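Local coordinates for protein carboxypeptidase A (Helicoverpa armigera, PDB 1JQG) that is a zinc-dependent M14 metallocarboxypeptidase from the insect mid-gut, captured as its proenzyme, that probably removes C-terminal residues from peptides, at residues 20-25 against 90-95; 24-29 against 60-65. One frame throughout, in Å; residues are numbered along the deposited sequence.

Contact 1 (20-25 against 90-95); sequences IYDGHA and NVKEQL
Tyr21 to His24 form a type II beta turn that lies against the N-terminal end of helix 92-108, with Gly23 opposite Asn90 and Asp22 opposite Lys92. Two bonds fix this pairing. Val91 N donates to His24 O at 2.9 Å, arriving almost straight down the carbonyl, and Gly23 N donates to Asn90 OD1 at 2.8 Å with an N-H...O angle of 173°. The second donor stands well above the Asn90 amide plane. OD1 also takes a weak bond from Lys92 N, so one oxygen caps the incoming helix and ties down the turn. Asn90 swings its CG away from its own N (chi1 -169°), so that Asn90 ND2 makes a weak bond to Asp22 OD2 at 3.3 Å, the carboxylate and amide planes nearly parallel, though offset. Asp22 OD1 meets Lys92 NZ, the end of an extended chain, at 3.3 Å in a salt bridge whose hydrogen bond is weak. On the apolar side, Val91 CG2 packs on Tyr21 CB and, at 3.7 Å, on His24 CB, while Leu95 CD1 approaches Tyr21 CD1 at 3.8 Å. The Tyr21 hydroxyl is hydrogen-bonded to Asp231, and its ring meets Tyr233 edge-to-face. The polar grip is shared: the two short bonds from Gly23 N and Val91 N position the turn, and the weaker Asp22 bonds probably add electrostatic attraction between the turn and the helix start.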
ATOM      1  N   ILE A  20      16.060  -4.434 -16.889  1.00 39.30           N
ATOM      2  CA  ILE A  20      15.692  -3.113 -17.347  1.00 35.52           C
ATOM      3  C   ILE A  20      16.138  -2.024 -16.369  1.00 32.70           C
ATOM      4  O   ILE A  20      15.909  -0.833 -16.547  1.00 32.93           O
ATOM      5  CB  ILE A  20      14.154  -3.051 -17.548  1.00 38.20           C
ATOM      6  CG1 ILE A  20      13.437  -3.487 -16.287  1.00 32.59           C
ATOM      7  CG2 ILE A  20      13.772  -3.932 -18.734  1.00 30.35           C
ATOM      8  CD1 ILE A  20      11.968  -3.779 -16.218  1.00 31.09           C
ATOM      9  N   TYR A  21      16.769  -2.415 -15.267  1.00 27.83           N
ATOM     10  CA  TYR A  21      17.270  -1.503 -14.263  1.00 27.58           C
ATOM     11  C   TYR A  21      18.790  -1.414 -14.201  1.00 24.88           C
ATOM     12  O   TYR A  21      19.377  -0.882 -13.275  1.00 20.46           O
ATOM     13  CB  TYR A  21      16.683  -1.912 -12.888  1.00 28.15           C
ATOM     14  CG  TYR A  21      15.183  -1.627 -12.837  1.00 27.50           C
ATOM     15  CD1 TYR A  21      14.255  -2.666 -12.735  1.00 24.20           C
ATOM     16  CD2 TYR A  21      14.705  -0.336 -12.907  1.00 23.90           C
ATOM     17  CE1 TYR A  21      12.903  -2.406 -12.681  1.00 22.17           C
ATOM     18  CE2 TYR A  21      13.365  -0.071 -12.859  1.00 26.14           C
ATOM     19  CZ  TYR A  21      12.463  -1.107 -12.756  1.00 27.59           C
ATOM     20  OH  TYR A  21      11.115  -0.855 -12.723  1.00 30.18           O
ATOM     21  N   ASP A  22      19.467  -2.027 -15.171  1.00 25.91           N
ATOM     22  CA  ASP A  22      20.915  -1.964 -15.247  1.00 29.21           C
ATOM     23  C   ASP A  22      21.346  -0.540 -15.617  1.00 29.04           C
ATOM     24  O   ASP A  22      21.114  -0.100 -16.737  1.00 29.67           O
ATOM     25  CB  ASP A  22      21.446  -2.943 -16.277  1.00 37.89           C
ATOM     26  CG  ASP A  22      22.929  -3.225 -16.160  1.00 38.80           C
ATOM     27  OD1 ASP A  22      23.387  -4.179 -16.834  1.00 51.33           O
ATOM     28  OD2 ASP A  22      23.632  -2.533 -15.416  1.00 40.17           O
ATOM     29  N   GLY A  23      21.849   0.190 -14.626  1.00 30.27           N
ATOM     30  CA  GLY A  23      22.250   1.575 -14.882  1.00 34.35           C
ATOM     31  C   GLY A  23      21.354   2.595 -14.194  1.00 35.98           C
ATOM     32  O   GLY A  23      21.727   3.774 -14.114  1.00 40.54           O
ATOM     33  N   HIS A  24      20.208   2.144 -13.660  1.00 32.48           N
ATOM     34  CA  HIS A  24      19.289   3.056 -12.989  1.00 29.23           C
ATOM     35  C   HIS A  24      19.864   3.492 -11.634  1.00 28.35           C
ATOM     36  O   HIS A  24      20.336   2.661 -10.861  1.00 24.39           O
ATOM     37  CB  HIS A  24      17.929   2.401 -12.822  1.00 24.05           C
ATOM     38  CG  HIS A  24      17.055   2.408 -14.014  1.00 26.56           C
ATOM     39  ND1 HIS A  24      17.558   2.206 -15.283  1.00 41.41           N
ATOM     40  CD2 HIS A  24      15.720   2.591 -14.184  1.00 25.64           C
ATOM     41  CE1 HIS A  24      16.581   2.255 -16.184  1.00 32.77           C
ATOM     42  NE2 HIS A  24      15.455   2.488 -15.521  1.00 30.22           N
ATOM     43  N   ALA A  25      19.806   4.796 -11.353  1.00 27.18           N
ATOM     44  CA  ALA A  25      20.307   5.330 -10.095  1.00 24.25           C
ATOM     45  C   ALA A  25      19.212   5.999  -9.248  1.00 25.78           C
ATOM     46  O   ALA A  25      18.260   6.646  -9.685  1.00 22.71           O
ATOM     47  CB  ALA A  25      21.383   6.379 -10.307  1.00 25.73           C
ATOM     48  N   ASN A  90      23.735   1.976  -9.201  1.00 39.42           N
ATOM     49  CA  ASN A  90      23.082   0.940 -10.007  1.00 35.18           C
ATOM     50  C   ASN A  90      22.178   0.098  -9.119  1.00 32.26           C
ATOM     51  O   ASN A  90      22.689  -0.740  -8.383  1.00 33.95           O
ATOM     52  CB  ASN A  90      24.129   0.078 -10.692  1.00 37.21           C
ATOM     53  CG  ASN A  90      23.548  -0.855 -11.742  1.00 42.89           C
ATOM     54  OD1 ASN A  90      22.354  -0.899 -12.066  1.00 34.94           O
ATOM     55  ND2 ASN A  90      24.417  -1.670 -12.317  1.00 40.77           N
ATOM     56  N   VAL A  91      20.873   0.328  -9.180  1.00 28.76           N
ATOM     57  CA  VAL A  91      19.894  -0.411  -8.404  1.00 30.62           C
ATOM     58  C   VAL A  91      19.806  -1.909  -8.705  1.00 28.26           C
ATOM     59  O   VAL A  91      19.211  -2.675  -7.948  1.00 32.75           O
ATOM     60  CB  VAL A  91      18.464   0.178  -8.522  1.00 27.04           C
ATOM     61  CG1 VAL A  91      18.353   1.595  -8.023  1.00 33.99           C
ATOM     62  CG2 VAL A  91      17.997   0.091  -9.971  1.00 24.25           C
ATOM     63  N   LYS A  92      20.417  -2.364  -9.772  1.00 28.70           N
ATOM     64  CA  LYS A  92      20.412  -3.754 -10.171  1.00 29.43           C
ATOM     65  C   LYS A  92      21.035  -4.630  -9.098  1.00 30.75           C
ATOM     66  O   LYS A  92      20.467  -5.666  -8.746  1.00 30.29           O
ATOM     67  CB  LYS A  92      21.149  -3.972 -11.483  1.00 25.08           C
ATOM     68  CG  LYS A  92      21.035  -5.376 -12.041  1.00 35.21           C
ATOM     69  CD  LYS A  92      21.678  -5.475 -13.404  1.00 47.10           C
ATOM     70  CE  LYS A  92      21.498  -6.840 -14.025  1.00 48.29           C
ATOM     71  NZ  LYS A  92      21.801  -6.681 -15.483  1.00 59.61           N
ATOM     72  N   GLU A  93      22.124  -4.151  -8.506  1.00 31.74           N
ATOM     73  CA  GLU A  93      22.817  -4.854  -7.445  1.00 30.69           C
ATOM     74  C   GLU A  93      21.965  -5.050  -6.207  1.00 30.13           C
ATOM     75  O   GLU A  93      22.043  -6.076  -5.538  1.00 32.35           O
ATOM     76  CB  GLU A  93      24.084  -4.090  -7.062  1.00 38.48           C
ATOM     77  CG  GLU A  93      25.116  -3.985  -8.173  1.00 43.44           C
ATOM     78  CD  GLU A  93      26.358  -3.251  -7.716  1.00 50.44           C
ATOM     79  OE1 GLU A  93      26.772  -2.255  -8.348  1.00 58.25           O
ATOM     80  OE2 GLU A  93      26.924  -3.702  -6.686  1.00 54.27           O
ATOM     81  N   GLN A  94      21.103  -4.096  -5.907  1.00 28.33           N
ATOM     82  CA  GLN A  94      20.208  -4.174  -4.769  1.00 29.77           C
ATOM     83  C   GLN A  94      19.080  -5.164  -5.042  1.00 31.35           C
ATOM     84  O   GLN A  94      18.633  -5.891  -4.157  1.00 33.63           O
ATOM     85  CB  GLN A  94      19.632  -2.802  -4.426  1.00 36.27           C
ATOM     86  CG  GLN A  94      20.640  -1.804  -3.914  1.00 36.76           C
ATOM     87  CD  GLN A  94      20.034  -0.553  -3.333  1.00 45.84           C
ATOM     88  OE1 GLN A  94      18.944  -0.090  -3.685  1.00 47.65           O
ATOM     89  NE2 GLN A  94      20.816   0.012  -2.395  1.00 44.36           N
ATOM     90  N   LEU A  95      18.660  -5.241  -6.298  1.00 28.37           N
ATOM     91  CA  LEU A  95      17.588  -6.141  -6.683  1.00 27.40           C
ATOM     92  C   LEU A  95      18.066  -7.586  -6.604  1.00 27.18           C
ATOM     93  O   LEU A  95      17.368  -8.496  -6.144  1.00 28.81           O
ATOM     94  CB  LEU A  95      17.110  -5.804  -8.092  1.00 23.83           C
ATOM     95  CG  LEU A  95      16.441  -4.443  -8.265  1.00 31.16           C
ATOM     96  CD1 LEU A  95      16.186  -4.093  -9.737  1.00 33.68           C
ATOM     97  CD2 LEU A  95      15.173  -4.362  -7.430  1.00 28.73           C
TER

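Contact 2 (24-29 against 60-65); sequences HAVYQV and PGKVLV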
ATOM      1  N   HIS A  24      20.208   2.144 -13.660  1.00 32.48           N
ATOM      2  CA  HIS A  24      19.289   3.056 -12.989  1.00 29.23           C
ATOM      3  C   HIS A  24      19.864   3.492 -11.634  1.00 28.35           C
ATOM      4  O   HIS A  24      20.336   2.661 -10.861  1.00 24.39           O
ATOM      5  CB  HIS A  24      17.929   2.401 -12.822  1.00 24.05           C
ATOM      6  CG  HIS A  24      17.055   2.408 -14.014  1.00 26.56           C
ATOM      7  ND1 HIS A  24      17.558   2.206 -15.283  1.00 41.41           N
ATOM      8  CD2 HIS A  24      15.720   2.591 -14.184  1.00 25.64           C
ATOM      9  CE1 HIS A  24      16.581   2.255 -16.184  1.00 32.77           C
ATOM     10  NE2 HIS A  24      15.455   2.488 -15.521  1.00 30.22           N
ATOM     11  N   ALA A  25      19.806   4.796 -11.353  1.00 27.18           N
ATOM     12  CA  ALA A  25      20.307   5.330 -10.095  1.00 24.25           C
ATOM     13  C   ALA A  25      19.212   5.999  -9.248  1.00 25.78           C
ATOM     14  O   ALA A  25      18.260   6.646  -9.685  1.00 22.71           O
ATOM     15  CB  ALA A  25      21.383   6.379 -10.307  1.00 25.73           C
ATOM     16  N   VAL A  26      19.373   5.870  -7.931  1.00 24.77           N
ATOM     17  CA  VAL A  26      18.475   6.463  -6.961  1.00 23.64           C
ATOM     18  C   VAL A  26      19.084   7.759  -6.454  1.00 23.25           C
ATOM     19  O   VAL A  26      20.233   7.754  -5.991  1.00 21.17           O
ATOM     20  CB  VAL A  26      18.191   5.508  -5.769  1.00 26.48           C
ATOM     21  CG1 VAL A  26      17.443   6.210  -4.643  1.00 23.83           C
ATOM     22  CG2 VAL A  26      17.341   4.348  -6.281  1.00 19.32           C
ATOM     23  N   TYR A  27      18.314   8.830  -6.568  1.00 21.95           N
ATOM     24  CA  TYR A  27      18.775  10.138  -6.127  1.00 27.37           C
ATOM     25  C   TYR A  27      17.973  10.600  -4.912  1.00 31.10           C
ATOM     26  O   TYR A  27      16.825  10.183  -4.675  1.00 31.59           O
ATOM     27  CB  TYR A  27      18.667  11.150  -7.257  1.00 29.82           C
ATOM     28  CG  TYR A  27      19.735  11.055  -8.328  1.00 32.89           C
ATOM     29  CD1 TYR A  27      19.530  10.259  -9.446  1.00 32.42           C
ATOM     30  CD2 TYR A  27      20.923  11.778  -8.247  1.00 34.45           C
ATOM     31  CE1 TYR A  27      20.479  10.192 -10.457  1.00 34.65           C
ATOM     32  CE2 TYR A  27      21.891  11.687  -9.232  1.00 36.66           C
ATOM     33  CZ  TYR A  27      21.656  10.894 -10.338  1.00 36.06           C
ATOM     34  OH  TYR A  27      22.585  10.795 -11.327  1.00 42.65           O
ATOM     35  N   GLN A  28      18.571  11.468  -4.120  1.00 33.08           N
ATOM     36  CA  GLN A  28      17.908  12.098  -2.984  1.00 32.94           C
ATOM     37  C   GLN A  28      17.838  13.604  -3.236  1.00 32.74           C
ATOM     38  O   GLN A  28      18.892  14.239  -3.292  1.00 36.26           O
ATOM     39  CB  GLN A  28      18.643  11.705  -1.711  1.00 27.69           C
ATOM     40  CG  GLN A  28      18.107  12.364  -0.465  1.00 32.68           C
ATOM     41  CD  GLN A  28      19.021  12.167   0.741  1.00 40.82           C
ATOM     42  OE1 GLN A  28      19.552  13.171   1.253  1.00 37.17           O
ATOM     43  NE2 GLN A  28      19.169  10.906   1.138  1.00 33.95           N
ATOM     44  N   VAL A  29      16.635  14.121  -3.484  1.00 30.44           N
ATOM     45  CA  VAL A  29      16.468  15.544  -3.748  1.00 30.08           C
ATOM     46  C   VAL A  29      16.092  16.291  -2.475  1.00 28.45           C
ATOM     47  O   VAL A  29      15.174  15.868  -1.802  1.00 26.84           O
ATOM     48  CB  VAL A  29      15.433  15.826  -4.849  1.00 31.87           C
ATOM     49  CG1 VAL A  29      15.886  15.027  -6.079  1.00 31.12           C
ATOM     50  CG2 VAL A  29      14.013  15.424  -4.511  1.00 41.84           C
ATOM     51  N   PRO A  60      13.778  15.171   2.682  1.00 31.42           N
ATOM     52  CA  PRO A  60      14.133  14.937   1.290  1.00 32.67           C
ATOM     53  C   PRO A  60      13.508  13.696   0.667  1.00 30.49           C
ATOM     54  O   PRO A  60      13.230  12.707   1.347  1.00 34.80           O
ATOM     55  CB  PRO A  60      15.662  14.775   1.267  1.00 27.30           C
ATOM     56  CG  PRO A  60      16.102  14.640   2.660  1.00 29.89           C
ATOM     57  CD  PRO A  60      15.021  15.286   3.500  1.00 31.68           C
ATOM     58  N   GLY A  61      13.199  13.752  -0.614  1.00 25.48           N
ATOM     59  CA  GLY A  61      12.545  12.633  -1.267  1.00 25.14           C
ATOM     60  C   GLY A  61      13.506  11.808  -2.088  1.00 24.65           C
ATOM     61  O   GLY A  61      14.683  12.132  -2.197  1.00 22.94           O
ATOM     62  N   LYS A  62      13.027  10.654  -2.545  1.00 26.01           N
ATOM     63  CA  LYS A  62      13.820   9.745  -3.352  1.00 27.52           C
ATOM     64  C   LYS A  62      13.177   9.488  -4.718  1.00 28.15           C
ATOM     65  O   LYS A  62      11.962   9.348  -4.827  1.00 27.67           O
ATOM     66  CB  LYS A  62      14.040   8.451  -2.579  1.00 31.64           C
ATOM     67  CG  LYS A  62      14.974   8.605  -1.402  1.00 37.33           C
ATOM     68  CD  LYS A  62      15.580   7.294  -0.923  1.00 44.75           C
ATOM     69  CE  LYS A  62      16.346   7.528   0.378  1.00 54.25           C
ATOM     70  NZ  LYS A  62      16.668   6.310   1.167  1.00 58.54           N
ATOM     71  N   VAL A  63      14.032   9.466  -5.757  1.00 26.48           N
ATOM     72  CA  VAL A  63      13.517   9.223  -7.112  1.00 27.11           C
ATOM     73  C   VAL A  63      14.430   8.292  -7.897  1.00 26.59           C
ATOM     74  O   VAL A  63      15.658   8.397  -7.790  1.00 22.65           O
ATOM     75  CB  VAL A  63      13.305  10.581  -7.838  1.00 28.26           C
ATOM     76  CG1 VAL A  63      14.562  11.423  -7.756  1.00 30.45           C
ATOM     77  CG2 VAL A  63      12.770  10.463  -9.255  1.00 20.89           C
ATOM     78  N   LEU A  64      13.810   7.336  -8.621  1.00 24.02           N
ATOM     79  CA  LEU A  64      14.581   6.424  -9.458  1.00 23.15           C
ATOM     80  C   LEU A  64      14.767   6.969 -10.871  1.00 21.08           C
ATOM     81  O   LEU A  64      13.798   7.247 -11.548  1.00 28.92           O
ATOM     82  CB  LEU A  64      13.856   5.072  -9.513  1.00 25.78           C
ATOM     83  CG  LEU A  64      14.569   3.946 -10.287  1.00 22.73           C
ATOM     84  CD1 LEU A  64      15.825   3.600  -9.508  1.00 17.65           C
ATOM     85  CD2 LEU A  64      13.606   2.798 -10.420  1.00 22.70           C
ATOM     86  N   VAL A  65      15.982   7.255 -11.273  1.00 23.87           N
ATOM     87  CA  VAL A  65      16.292   7.882 -12.551  1.00 26.31           C
ATOM     88  C   VAL A  65      17.051   6.952 -13.498  1.00 28.61           C
ATOM     89  O   VAL A  65      18.093   6.365 -13.183  1.00 27.97           O
ATOM     90  CB  VAL A  65      17.150   9.151 -12.360  1.00 25.04           C
ATOM     91  CG1 VAL A  65      17.521   9.756 -13.730  1.00 17.64           C
ATOM     92  CG2 VAL A  65      16.515  10.121 -11.351  1.00 18.40           C
TER
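Leu64 holds CG anti to its backbone N and then turns at chi2 (67°), which carries CD1 across to Val26 CG2 at 3.6 Å. On the other face of the sheet, Tyr27 CG lies anti to the carbonyl carbon (chi1 -76°), and the ring leans toward Val65, where Tyr27 CD1 meets Val65 CG2 at 3.6 Å. Val63 CG1 reaches Tyr27 CB and, at 4.2 Å, Val29 CG1, crossing the Val29 side chain at about a right angle. At the end of the pairing, Gln28 and Pro60 run side by side, Gln28 CG on Pro60 CB at 3.8 Å. The two strands that carry these groups are antiparallel, with Ala25-Val65, Tyr27-Val63 and Val29-Gly61 as hydrogen-bonded pairs. The Tyr27 N to Val63 O bond is 3.0 Å and nearly straight, whereas the two bonds between Val29 and Gly61 are more bent, each 142° at the hydrogen. Helix 70-80 covers the face bearing Tyr27, Val63 and Val65, with Phe73 against all three. Without the ring, as with an alanine at Tyr27, a gap is likely to open beside Val65 and Phe73, and Arg70 would probably lose its weak bond to the hydroxyl. On the face with Val26 and Leu64, Lys62 forms salt bridges with Glu87 and with Asp393, the latter beyond the sheet. These are the two central strands of a four-stranded antiparallel sheet backed by helices, the open-sandwich fold of the activation domain of M14 procarboxypeptidases.

Overall arrangement
From the N terminus, the chain makes the turn of contact 1 and passes directly, through His24 and Ala25, into strand 25-30 of contact 2. After helix 34-46 and edge strand 50-53 it returns along strand 61-65, closing contact 2. Helix 70-80 and the other edge strand, 83-88, follow before 90-95 comes back to the starting turn and closes contact 1. The shorter loop is thus nested within the longer one. Val91 joins the two contacts, its CG1 packing on Val26 CG2 and Leu64 CD1. Together they tie the N-terminal segment and the start of helix 92-108 to the centre of the activation-domain sheet.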